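Local coordinates for methyl-coenzyme M reductase gamma subunit (Methermicoccus shengliensis DSM 18856, PDB 7NKG), which forms the gamma subunit of methyl-coenzyme M reductase, which releases methane from methyl-coenzyme M, and helps line the pocket of the nickel cofactor factor 430, at residues A126-R129 / D130-Y134. Sequence-based numbering, arbitrary orientation.
Sequences ARER and DVEVY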
ATOM      1  N   ALA C 126      -8.216  36.539  11.173  1.00 19.05           N
ATOM      2  CA  ALA C 126      -8.731  37.541  10.237  1.00 19.45           C
ATOM      3  C   ALA C 126      -7.586  38.504   9.880  1.00 19.60           C
ATOM      4  O   ALA C 126      -6.548  38.505  10.552  1.00 19.45           O
ATOM      5  CB  ALA C 126      -9.915  38.316  10.870  1.00 19.78           C
ATOM      6  N   ARG C 127      -7.779  39.383   8.876  1.00 19.54           N
ATOM      7  CA  ARG C 127      -6.816  40.448   8.540  1.00 19.91           C
ATOM      8  C   ARG C 127      -6.562  41.259   9.833  1.00 20.17           C
ATOM      9  O   ARG C 127      -7.513  41.495  10.600  1.00 19.78           O
ATOM     10  CB  ARG C 127      -7.393  41.324   7.430  1.00 21.11           C
ATOM     11  CG  ARG C 127      -7.545  40.596   6.104  1.00 22.14           C
ATOM     12  CD  ARG C 127      -6.250  40.476   5.326  1.00 21.72           C
ATOM     13  NE  ARG C 127      -6.495  39.927   3.993  1.00 22.05           N
ATOM     14  CZ  ARG C 127      -5.600  39.892   3.013  1.00 22.83           C
ATOM     15  NH1 ARG C 127      -5.925  39.390   1.826  1.00 20.96           N
ATOM     16  NH2 ARG C 127      -4.368  40.358   3.208  1.00 21.85           N
ATOM     17  N   GLU C 128      -5.295  41.497  10.175  1.00 20.13           N
ATOM     18  CA  GLU C 128      -4.938  42.023  11.487  1.00 20.32           C
ATOM     19  C   GLU C 128      -5.849  43.148  12.055  1.00 20.97           C
ATOM     20  O   GLU C 128      -6.374  42.963  13.161  1.00 21.44           O
ATOM     21  CB  GLU C 128      -3.487  42.474  11.543  1.00 21.40           C
ATOM     22  CG  GLU C 128      -3.041  42.727  12.975  1.00 22.56           C
ATOM     23  CD  GLU C 128      -1.581  43.063  13.168  1.00 26.12           C
ATOM     24  OE1 GLU C 128      -0.830  43.126  12.166  1.00 26.62           O
ATOM     25  OE2 GLU C 128      -1.186  43.245  14.341  1.00 25.89           O
ATOM     26  N   ARG C 129      -6.074  44.275  11.327  1.00 21.27           N
ATOM     27  CA  ARG C 129      -6.919  45.337  11.904  1.00 22.08           C
ATOM     28  C   ARG C 129      -8.348  44.847  12.163  1.00 22.08           C
ATOM     29  O   ARG C 129      -8.929  45.245  13.169  1.00 22.80           O
ATOM     30  CB  ARG C 129      -6.896  46.626  11.095  1.00 23.29           C
ATOM     31  CG  ARG C 129      -7.668  46.616   9.797  1.00 25.44           C
ATOM     32  CD  ARG C 129      -7.283  47.832   8.964  1.00 27.18           C
ATOM     33  NE  ARG C 129      -5.881  47.751   8.550  1.00 29.13           N
ATOM     34  CZ  ARG C 129      -5.117  48.777   8.185  1.00 30.99           C
ATOM     35  NH1 ARG C 129      -5.614  50.012   8.154  1.00 30.65           N
ATOM     36  NH2 ARG C 129      -3.844  48.581   7.858  1.00 30.15           N
ATOM     37  N   ASP C 130      -8.878  43.932  11.316  1.00 21.07           N
ATOM     38  CA  ASP C 130     -10.214  43.355  11.520  1.00 20.68           C
ATOM     39  C   ASP C 130     -10.216  42.481  12.765  1.00 20.23           C
ATOM     40  O   ASP C 130     -11.194  42.500  13.521  1.00 19.96           O
ATOM     41  CB  ASP C 130     -10.647  42.490  10.332  1.00 21.17           C
ATOM     42  CG  ASP C 130     -10.528  43.132   8.973  1.00 25.25           C
ATOM     43  OD1 ASP C 130     -10.557  44.390   8.898  1.00 25.98           O
ATOM     44  OD2 ASP C 130     -10.414  42.393   7.991  1.00 26.78           O
ATOM     45  N   VAL C 131      -9.152  41.685  12.975  1.00 19.69           N
ATOM     46  CA  VAL C 131      -9.093  40.812  14.150  1.00 20.66           C
ATOM     47  C   VAL C 131      -8.978  41.653  15.441  1.00 21.16           C
ATOM     48  O   VAL C 131      -9.422  41.188  16.484  1.00 21.24           O
ATOM     49  CB  VAL C 131      -8.009  39.673  14.040  1.00 21.32           C
ATOM     50  CG1 VAL C 131      -6.705  40.035  14.753  1.00 22.06           C
ATOM     51  CG2 VAL C 131      -8.542  38.346  14.565  1.00 21.52           C
ATOM     52  N   GLU C 132      -8.393  42.870  15.382  1.00 21.04           N
ATOM     53  CA  GLU C 132      -8.322  43.744  16.552  1.00 21.28           C
ATOM     54  C   GLU C 132      -9.702  44.327  16.864  1.00 21.97           C
ATOM     55  O   GLU C 132     -10.056  44.430  18.038  1.00 22.45           O
ATOM     56  CB  GLU C 132      -7.326  44.888  16.343  1.00 22.31           C
ATOM     57  CG  GLU C 132      -5.885  44.411  16.369  1.00 24.08           C
ATOM     58  CD  GLU C 132      -4.899  45.497  16.711  1.00 28.77           C
ATOM     59  OE1 GLU C 132      -5.196  46.675  16.411  1.00 30.68           O
ATOM     60  OE2 GLU C 132      -3.832  45.173  17.280  1.00 29.66           O
ATOM     61  N   VAL C 133     -10.508  44.656  15.837  1.00 21.84           N
ATOM     62  CA  VAL C 133     -11.876  45.145  16.058  1.00 22.78           C
ATOM     63  C   VAL C 133     -12.684  44.034  16.761  1.00 22.74           C
ATOM     64  O   VAL C 133     -13.376  44.312  17.742  1.00 22.82           O
ATOM     65  CB  VAL C 133     -12.555  45.585  14.743  1.00 24.06           C
ATOM     66  CG1 VAL C 133     -14.047  45.867  14.942  1.00 24.67           C
ATOM     67  CG2 VAL C 133     -11.861  46.810  14.157  1.00 24.67           C
ATOM     68  N   TYR C 134     -12.544  42.785  16.286  1.00 21.81           N
ATOM     69  CA  TYR C 134     -13.186  41.636  16.910  1.00 21.80           C
ATOM     70  C   TYR C 134     -12.628  41.455  18.341  1.00 22.79           C
ATOM     71  O   TYR C 134     -13.407  41.274  19.273  1.00 23.41           O
ATOM     72  CB  TYR C 134     -12.975  40.347  16.061  1.00 20.81           C
ATOM     73  CG  TYR C 134     -13.173  39.081  16.865  1.00 20.74           C
ATOM     74  CD1 TYR C 134     -14.444  38.638  17.194  1.00 21.13           C
ATOM     75  CD2 TYR C 134     -12.089  38.404  17.413  1.00 21.07           C
ATOM     76  CE1 TYR C 134     -14.637  37.551  18.027  1.00 21.22           C
ATOM     77  CE2 TYR C 134     -12.270  37.334  18.275  1.00 21.39           C
ATOM     78  CZ  TYR C 134     -13.545  36.900  18.569  1.00 21.71           C
ATOM     79  OH  TYR C 134     -13.735  35.825  19.405  1.00 22.04           O
TER
HETATM   80  O   HOH W   1     -10.375  39.725   7.597  1.00 21.76           O
HETATM   81  O   HOH W   2      -2.641  42.738  16.620  1.00 27.60           O
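Asp130 turns its carboxylate back beside Arg127. OD2 lies 3.3 Å from Arg127 CB, and the two side chains run alongside in the same direction. Setting Asp130 CG anti to the carbonyl carbon (chi1 -51°) brings this about. A water links Asp130 OD2, at 2.7 Å, to Arg127 N. OD2 also bonds Thr74 OG1, and OD1 bonds Gly76 N. With an alanine here, the water, Thr74 OG1 and Gly76 N would probably lose their acceptor. The guanidinium of Arg127 points away and bonds the backbone of another protein chain. Strand 122-127 passes directly into helix 128-140, with Arg127 as N-cap residue. Arg127 O accepts from Val131 N at 2.9 Å and, weakly, from Asp130 N. Arg129 CG sits between its backbone N and carbonyl carbon (chi1 74°), 3.3 Å from Asp130 N, the two side chains at a slant. Arg129 NE makes a salt bridge to Asp81. Val131 CB packs at 3.9 Å on Ala126 CB, and its CG1 lies 3.3 Å from Glu128 O. Val131 also touches Val86 of strand 83-90. One turn apart, Glu128 OE2 and Glu132 OE2 approach to 4.4 Å. A bridging water and Arg44, salt-bridged to both, probably ease their repulsion.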